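Local coordinates for neuraminidase (Bacteroides thetaiotaomicron, PDB 5MUL), which is a beta-propeller glycoside hydrolase, probably a rhamnosidase, that binds beta-D-glucuronic acid, at residues A[335-338]-A[343-346]. Numbering follows the deposited sequence.
Sequences RIVV and IFYI
Tyr-345 packs on Ile-336 across a non-hydrogen-bonded pair, a worked example of how a tight antiparallel hairpin places its side chains. With CG anti to the backbone N (chi1 -170°), the tyrosine keeps much of its length against one methyl: its CB lies 4.0 Å from Ile-336 CG2, its CG 3.8 Å, its CD2 closes to a snug 3.3 Å from the same CG2, and its CE2 is again further away at 3.9 Å. The methyl meets the ring obliquely, and at the tip OH hydrogen-bonds to Arg-298 O. On the same face, Ile-343 reaches Ile-336 through its CG2, 4.0 Å from Ile-336 CG2; a contact of its CD1 with Val-338 is less certain, the valine having two conformers. With an alanine at Ile-343, Ile-336 CG2 would probably lose this methyl neighbour and a gap would open against Tyr-282. On the opposite face, Val-337 CG2 rests 3.7 Å from Phe-344 CB. Val-337 and Phe-344 also exchange two backbone hydrogen bonds, the one from Phe-344 N to Val-337 O almost perfectly straight at 179°. Arg-335 and Ile-346 form the second such pair, with Ile-346 N 2.8 Å from Arg-335 O. The Ile-336 and Tyr-345 face abuts strand 281-287 of another sheet, whereas Val-338 O receives Trp-391 NE1 from helix 388-394. This hairpin begins a four-stranded antiparallel sheet, the arrangement expected of a beta-propeller blade.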
loop_
_atom_site.group_PDB
_atom_site.type_symbol
_atom_site.label_atom_id
_atom_site.label_comp_id
_atom_site.label_asym_id
_atom_site.label_seq_id
_atom_site.Cartn_x
_atom_site.Cartn_y
_atom_site.Cartn_z
ATOM N N ARG A 335 -4.212 -1.445 7.232
ATOM C CA ARG A 335 -2.866 -0.863 7.120
ATOM C C ARG A 335 -2.127 -1.087 8.432
ATOM O O ARG A 335 -2.763 -1.136 9.493
ATOM C CB ARG A 335 -2.884 0.659 6.808
ATOM C CG ARG A 335 -3.454 1.056 5.467
ATOM C CD ARG A 335 -2.457 0.759 4.376
ATOM N NE ARG A 335 -1.514 1.852 4.229
ATOM C CZ ARG A 335 -0.971 2.212 3.068
ATOM N NH1 ARG A 335 -1.246 1.546 1.948
ATOM N NH2 ARG A 335 -0.151 3.259 3.023
ATOM N N ILE A 336 -0.816 -1.187 8.383
ATOM C CA ILE A 336 -0.010 -1.400 9.602
ATOM C C ILE A 336 1.227 -0.550 9.595
ATOM O O ILE A 336 1.839 -0.311 8.550
ATOM C CB ILE A 336 0.418 -2.865 9.816
ATOM C CG1 ILE A 336 0.937 -3.495 8.521
ATOM C CG2 ILE A 336 -0.711 -3.679 10.448
ATOM C CD1 ILE A 336 1.699 -4.779 8.766
ATOM N N VAL A 337 1.603 -0.088 10.784
ATOM C CA VAL A 337 2.940 0.422 11.033
ATOM C C VAL A 337 3.488 -0.335 12.248
ATOM O O VAL A 337 2.716 -0.792 13.105
ATOM C CB VAL A 337 3.022 1.972 11.251
ATOM C CG1 VAL A 337 2.676 2.679 9.962
ATOM C CG2 VAL A 337 2.164 2.440 12.408
ATOM N N VAL A 338 4.795 -0.508 12.273
ATOM C CA VAL A 338 5.416 -1.333 13.292
ATOM C C VAL A 338 6.662 -0.654 13.830
ATOM O O VAL A 338 7.337 0.102 13.133
ATOM C CB VAL A 338 5.754 -2.730 12.740
ATOM C CG1 VAL A 338 4.553 -3.353 12.042
ATOM C CG2 VAL A 338 6.924 -2.641 11.789
ATOM N N ILE A 343 2.813 -3.141 17.156
ATOM C CA ILE A 343 2.015 -2.958 15.940
ATOM C C ILE A 343 0.890 -1.990 16.193
ATOM O O ILE A 343 0.188 -2.063 17.197
ATOM C CB ILE A 343 1.326 -4.269 15.515
ATOM C CG1 ILE A 343 2.265 -5.458 15.607
ATOM C CG2 ILE A 343 0.677 -4.108 14.139
ATOM C CD1 ILE A 343 3.440 -5.410 14.712
ATOM N N PHE A 344 0.666 -1.085 15.226
ATOM C CA PHE A 344 -0.524 -0.267 15.162
ATOM C C PHE A 344 -1.254 -0.696 13.896
ATOM O O PHE A 344 -0.687 -0.564 12.794
ATOM C CB PHE A 344 -0.106 1.203 15.115
ATOM C CG PHE A 344 0.695 1.638 16.314
ATOM C CD1 PHE A 344 2.052 1.506 16.313
ATOM C CD2 PHE A 344 0.067 2.148 17.439
ATOM C CE1 PHE A 344 2.824 1.868 17.432
ATOM C CE2 PHE A 344 0.836 2.537 18.550
ATOM C CZ PHE A 344 2.183 2.388 18.530
ATOM N N TYR A 345 -2.442 -1.253 14.041
ATOM C CA TYR A 345 -3.144 -1.943 12.959
ATOM C C TYR A 345 -4.415 -1.162 12.696
ATOM O O TYR A 345 -5.276 -1.096 13.568
ATOM C CB TYR A 345 -3.396 -3.373 13.444
ATOM C CG TYR A 345 -3.904 -4.368 12.426
ATOM C CD1 TYR A 345 -5.215 -4.347 11.988
ATOM C CD2 TYR A 345 -3.079 -5.379 11.963
ATOM C CE1 TYR A 345 -5.701 -5.300 11.067
ATOM C CE2 TYR A 345 -3.550 -6.339 11.083
ATOM C CZ TYR A 345 -4.851 -6.275 10.632
ATOM O OH TYR A 345 -5.361 -7.216 9.746
ATOM N N ILE A 346 -4.523 -0.515 11.529
ATOM C CA ILE A 346 -5.599 0.426 11.263
ATOM C C ILE A 346 -6.631 -0.246 10.392
ATOM O O ILE A 346 -6.284 -0.862 9.381
ATOM C CB ILE A 346 -5.061 1.708 10.570
ATOM C CG1 ILE A 346 -3.875 2.300 11.357
ATOM C CG2 ILE A 346 -6.180 2.699 10.383
ATOM C CD1 ILE A 346 -4.197 2.662 12.785
#